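Long-range contacts in 3-dehydroshikimate dehydratase (Pseudomonas putida, PDB 5HMQ), which converts 3-dehydroshikimate to protocatechuate with the help of a divalent metal ion, releasing water: residues 211-215 against 240-244; 522-528 against 598-604. All coordinates share one frame; numbering follows the deposited sequence.

Contact 1 (211-215 against 240-244); sequences FRCFP and LEIFN. With MG (magnesium ion), chain K.
The catalytic metal site of the TIM-barrel domain brings Arg212 against Glu241, a magnesium ligand just past the end of barrel strand 238-240. Glu241 OE1 binds the magnesium at 2.1 Å, alongside Glu136, Asp167 and Gln193 and two waters; one of these waters donates a hydrogen bond to Glu241 OE2, which Gln63 also holds. The Arg212 chain runs extended from CG to NE (chi2 -177°), which carries the guanidinium past Ile242 to Glu241. Arg212 NH1 comes within 3.1 Å of Glu241 OE1, with the guanidinium and carboxylate planes nearly perpendicular (84°). NH1 donates a hydrogen bond to Glu241 O at 3.2 Å, almost in the guanidinium plane and fairly straight (164°). NH1 also bonds to Asp167, tying the loop after helix 204-211 to two metal ligands, while Ser208 of that helix holds NE. Metal ligands gathered at the C-terminal ends of the strands are characteristic of xylose isomerase-like barrels. The edge of the Phe243 ring lies over one face of the guanidinium, CE2 standing 3.6 Å from Arg212 NE. Away from the metal the contact turns apolar. Ile242 CD1 packs against Arg212 CB at 3.5 Å, and CG1 of the same isoleucine against Phe214 CE1 at 3.8 Å. The two branches of Leu240 part, CD1 meeting Phe214 CE1 and CD2 touching Pro215 CD at 3.5 Å, beside helix 252-276.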
# COMPACT_ATOMS: atom_id res chain seq x y z
N PHE C 211 4.44 14.58 -0.81
CA PHE C 211 3.00 14.78 -0.90
C PHE C 211 2.47 15.15 -2.28
O PHE C 211 1.29 15.50 -2.39
CB PHE C 211 2.55 15.81 0.14
CG PHE C 211 2.77 15.36 1.55
CD1 PHE C 211 1.84 14.55 2.17
CD2 PHE C 211 3.91 15.71 2.23
CE1 PHE C 211 2.03 14.12 3.47
CE2 PHE C 211 4.11 15.28 3.53
CZ PHE C 211 3.17 14.48 4.15
N ARG C 212 3.29 15.09 -3.32
CA ARG C 212 2.75 15.30 -4.66
C ARG C 212 1.79 14.17 -5.02
O ARG C 212 2.01 13.01 -4.65
CB ARG C 212 3.88 15.38 -5.69
CG ARG C 212 4.53 16.74 -5.81
CD ARG C 212 5.58 16.73 -6.90
NE ARG C 212 6.39 17.95 -6.91
CZ ARG C 212 6.78 18.58 -8.02
NH1 ARG C 212 6.43 18.11 -9.21
NH2 ARG C 212 7.51 19.68 -7.93
N CYS C 213 0.71 14.51 -5.71
CA CYS C 213 -0.25 13.52 -6.18
C CYS C 213 -0.83 14.00 -7.50
O CYS C 213 -0.51 15.09 -7.98
CB CYS C 213 -1.34 13.26 -5.13
SG CYS C 213 -2.13 14.75 -4.49
N PHE C 214 -1.70 13.18 -8.09
CA PHE C 214 -2.24 13.50 -9.41
C PHE C 214 -3.30 14.59 -9.32
O PHE C 214 -3.95 14.75 -8.28
CB PHE C 214 -2.84 12.25 -10.05
CG PHE C 214 -1.82 11.20 -10.40
CD1 PHE C 214 -0.62 11.56 -10.99
CD2 PHE C 214 -2.07 9.86 -10.17
CE1 PHE C 214 0.32 10.61 -11.33
CE2 PHE C 214 -1.13 8.90 -10.50
CZ PHE C 214 0.06 9.27 -11.08
N PRO C 215 -3.45 15.38 -10.38
CA PRO C 215 -4.46 16.45 -10.39
C PRO C 215 -5.84 15.95 -9.97
O PRO C 215 -6.35 14.96 -10.50
CB PRO C 215 -4.46 16.92 -11.85
CG PRO C 215 -3.09 16.62 -12.34
CD PRO C 215 -2.63 15.39 -11.60
N LEU C 240 3.00 14.76 -16.05
CA LEU C 240 2.77 14.52 -14.63
C LEU C 240 4.10 14.20 -13.97
O LEU C 240 4.87 13.39 -14.49
CB LEU C 240 1.80 13.35 -14.41
CG LEU C 240 0.40 13.50 -14.98
CD1 LEU C 240 -0.28 12.15 -15.02
CD2 LEU C 240 -0.40 14.48 -14.16
N GLU C 241 4.37 14.82 -12.82
CA GLU C 241 5.61 14.55 -12.08
C GLU C 241 5.25 14.39 -10.60
O GLU C 241 5.00 15.37 -9.90
CB GLU C 241 6.65 15.65 -12.28
CG GLU C 241 8.00 15.28 -11.68
CD GLU C 241 8.97 16.44 -11.64
OE1 GLU C 241 8.52 17.60 -11.46
OE2 GLU C 241 10.19 16.20 -11.77
N ILE C 242 5.23 13.14 -10.14
CA ILE C 242 5.09 12.79 -8.74
C ILE C 242 6.37 12.08 -8.32
O ILE C 242 7.03 11.44 -9.13
CB ILE C 242 3.87 11.87 -8.53
CG1 ILE C 242 2.60 12.54 -9.05
CG2 ILE C 242 3.71 11.45 -7.07
CD1 ILE C 242 2.41 13.93 -8.55
N PHE C 243 6.73 12.22 -7.04
CA PHE C 243 7.94 11.59 -6.53
C PHE C 243 7.51 10.46 -5.60
O PHE C 243 7.22 10.69 -4.42
CB PHE C 243 8.84 12.61 -5.83
CG PHE C 243 9.34 13.70 -6.73
CD1 PHE C 243 10.30 13.43 -7.70
CD2 PHE C 243 8.85 14.99 -6.63
CE1 PHE C 243 10.76 14.43 -8.54
CE2 PHE C 243 9.31 15.99 -7.46
CZ PHE C 243 10.26 15.71 -8.42
N ASN C 244 7.47 9.25 -6.14
CA ASN C 244 7.25 8.04 -5.35
C ASN C 244 8.57 7.32 -5.11
O ASN C 244 9.64 7.76 -5.54
CB ASN C 244 6.21 7.16 -6.03
CG ASN C 244 4.79 7.50 -5.60
OD1 ASN C 244 4.59 8.36 -4.75
ND2 ASN C 244 3.81 6.84 -6.21
MG MG K . 9.25 19.51 -11.81
O HOH W 1 10.91 18.65 -12.59
O HOH W 2 10.20 19.52 -10.08

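Contact 2 (522-528 against 598-604). With MG (magnesium ion), chain L.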
# COMPACT_ATOMS: atom_id res chain seq x y z
N HIS C 522 -17.97 2.41 6.55
CA HIS C 522 -17.68 2.87 7.90
C HIS C 522 -18.97 3.03 8.70
O HIS C 522 -19.11 2.45 9.78
CB HIS C 522 -16.90 4.18 7.85
CG HIS C 522 -16.41 4.64 9.19
ND1 HIS C 522 -17.03 5.65 9.90
CD2 HIS C 522 -15.37 4.23 9.95
CE1 HIS C 522 -16.38 5.85 11.04
NE2 HIS C 522 -15.38 4.99 11.10
N HIS C 523 -19.93 3.79 8.17
CA HIS C 523 -21.24 3.90 8.78
C HIS C 523 -22.23 4.47 7.77
O HIS C 523 -21.84 5.10 6.78
CB HIS C 523 -21.22 4.76 10.05
CG HIS C 523 -21.02 6.22 9.80
ND1 HIS C 523 -19.78 6.81 9.75
CD2 HIS C 523 -21.92 7.22 9.61
CE1 HIS C 523 -19.92 8.11 9.53
NE2 HIS C 523 -21.21 8.38 9.44
N ILE C 524 -23.51 4.24 8.04
CA ILE C 524 -24.61 4.74 7.21
C ILE C 524 -25.48 5.62 8.09
O ILE C 524 -25.86 5.22 9.20
CB ILE C 524 -25.42 3.59 6.59
CG1 ILE C 524 -24.50 2.66 5.79
CG2 ILE C 524 -26.53 4.13 5.71
CD1 ILE C 524 -25.01 1.25 5.68
N ALA C 525 -25.81 6.81 7.61
CA ALA C 525 -26.52 7.81 8.39
C ALA C 525 -27.89 8.07 7.78
O ALA C 525 -27.99 8.40 6.59
CB ALA C 525 -25.72 9.11 8.48
N PHE C 526 -28.93 7.94 8.59
CA PHE C 526 -30.30 8.25 8.21
C PHE C 526 -30.76 9.50 8.95
O PHE C 526 -30.39 9.72 10.11
CB PHE C 526 -31.24 7.09 8.51
CG PHE C 526 -30.71 5.75 8.08
CD1 PHE C 526 -30.63 5.41 6.74
CD2 PHE C 526 -30.32 4.81 9.03
CE1 PHE C 526 -30.15 4.18 6.35
CE2 PHE C 526 -29.84 3.57 8.64
CZ PHE C 526 -29.76 3.25 7.30
N ASP C 527 -31.57 10.31 8.29
CA ASP C 527 -32.11 11.51 8.91
C ASP C 527 -33.56 11.28 9.33
O ASP C 527 -34.22 10.33 8.90
CB ASP C 527 -32.00 12.73 7.98
CG ASP C 527 -32.93 12.66 6.78
OD1 ASP C 527 -33.46 11.57 6.47
OD2 ASP C 527 -33.13 13.71 6.13
N CYS C 528 -34.05 12.17 10.19
CA CYS C 528 -35.41 12.09 10.69
C CYS C 528 -35.86 13.49 11.09
O CYS C 528 -35.07 14.43 11.13
CB CYS C 528 -35.52 11.13 11.88
SG CYS C 528 -34.64 11.69 13.36
N PHE C 598 -19.57 -2.07 10.11
CA PHE C 598 -20.25 -0.80 10.02
C PHE C 598 -21.24 -0.62 11.17
O PHE C 598 -21.77 -1.59 11.71
CB PHE C 598 -21.00 -0.69 8.68
CG PHE C 598 -21.80 -1.91 8.34
CD1 PHE C 598 -23.09 -2.07 8.82
CD2 PHE C 598 -21.27 -2.91 7.54
CE1 PHE C 598 -23.84 -3.20 8.50
CE2 PHE C 598 -22.00 -4.03 7.22
CZ PHE C 598 -23.29 -4.18 7.70
N PHE C 599 -21.46 0.64 11.54
CA PHE C 599 -22.51 1.01 12.47
C PHE C 599 -23.47 1.96 11.77
O PHE C 599 -23.26 2.35 10.63
CB PHE C 599 -21.93 1.65 13.75
CG PHE C 599 -21.08 2.86 13.49
CD1 PHE C 599 -19.73 2.74 13.21
CD2 PHE C 599 -21.62 4.14 13.58
CE1 PHE C 599 -18.94 3.85 12.99
CE2 PHE C 599 -20.84 5.26 13.37
CZ PHE C 599 -19.49 5.12 13.07
N PHE C 600 -24.55 2.31 12.47
CA PHE C 600 -25.56 3.19 11.91
C PHE C 600 -25.63 4.48 12.70
O PHE C 600 -25.20 4.56 13.86
CB PHE C 600 -26.93 2.50 11.89
CG PHE C 600 -27.00 1.32 10.97
CD1 PHE C 600 -26.72 0.05 11.45
CD2 PHE C 600 -27.34 1.47 9.64
CE1 PHE C 600 -26.78 -1.05 10.61
CE2 PHE C 600 -27.40 0.38 8.79
CZ PHE C 600 -27.12 -0.88 9.28
N GLU C 601 -26.19 5.51 12.06
CA GLU C 601 -26.32 6.83 12.65
C GLU C 601 -27.68 7.39 12.29
O GLU C 601 -28.14 7.25 11.15
CB GLU C 601 -25.21 7.77 12.16
CG GLU C 601 -25.34 9.20 12.67
CD GLU C 601 -24.27 10.12 12.10
OE1 GLU C 601 -23.58 9.71 11.14
OE2 GLU C 601 -24.11 11.24 12.62
N ILE C 602 -28.33 8.02 13.27
CA ILE C 602 -29.59 8.73 13.08
C ILE C 602 -29.35 10.19 13.41
O ILE C 602 -28.83 10.51 14.48
CB ILE C 602 -30.72 8.15 13.96
CG1 ILE C 602 -30.94 6.67 13.63
CG2 ILE C 602 -31.99 8.96 13.80
CD1 ILE C 602 -31.83 5.96 14.63
N ILE C 603 -29.72 11.08 12.48
CA ILE C 603 -29.44 12.50 12.62
C ILE C 603 -30.73 13.31 12.44
O ILE C 603 -31.69 12.87 11.80
CB ILE C 603 -28.37 13.00 11.62
CG1 ILE C 603 -28.95 13.05 10.20
CG2 ILE C 603 -27.15 12.11 11.65
CD1 ILE C 603 -28.13 13.89 9.25
N GLN C 604 -30.72 14.50 13.02
CA GLN C 604 -31.72 15.53 12.75
C GLN C 604 -30.99 16.83 12.46
O GLN C 604 -30.24 17.32 13.31
CB GLN C 604 -32.68 15.71 13.93
CG GLN C 604 -33.78 16.73 13.68
CD GLN C 604 -34.52 17.11 14.94
OE1 GLN C 604 -34.61 16.32 15.88
NE2 GLN C 604 -35.06 18.33 14.97
MG MG L . -21.77 10.61 10.06
O HOH W 3 -22.35 12.45 10.80
O HOH W 4 -19.86 11.50 8.97
O HOH W 5 -20.50 10.49 11.69
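His523 and Glu601, from neighbouring parallel strands, meet at a magnesium ion in the second vicinal oxygen chelate (VOC) module of the dioxygenase-like domain. His523 NE2 binds the metal at 2.4 Å and Glu601 OE1 at 2.3 Å; His445 and three waters complete the shell. One of these waters donates to Glu601 OE2, which is also held by His588. The extended glutamate chain, with CG opposite the backbone N (chi1 176°), carries its carboxylate past Ala525 CB to the ion. The His523 ring is set from its other nitrogen: ND1 donates to His522 ND1 at 3.0 Å, nearly straight (169°) and in the plane of the donor ring. Both histidines face Ala447 in a classic beta bulge. Phe599 packs against both histidines: His523 CB sits over the centre of its ring, 3.5 Å from the centroid, in a CH-pi contact, and its edge turns to the face of His522, offset edge-to-face. Beneath lies the parallel backbone ladder, in which Ile524 and Phe526 each bond to both flanking residues of their partners, Phe600 and Ile602. On the sheet face bearing Ile524 and Ile602, the Phe526 and Phe600 rings meet rim to rim, CE2 of Phe526 lying 3.4 Å from CD2 of Phe600.

Overall arrangement
Contacts 1 and 2 mark the two metal centres of this fusion protein, one in each domain type. They do not touch: their centres are 35 Å apart and their nearest atoms about 21 Å. Contact 1 belongs to the catalytic dehydratase site, where one loop supplies a metal ligand and the other an arginine that bonds to two of the four ligands. Contact 2 instead joins two strands that each give one of the three protein ligands of a magnesium, in a domain without hydroxyphenylpyruvate or protocatechuate dioxygenase activity that appears important for optimal dehydratase activity in vivo. Across the homodimer, Phe211 of segment 211-215 meets edge-to-face Tyr516 of the second subunit, shortly before the contact 2 strand there.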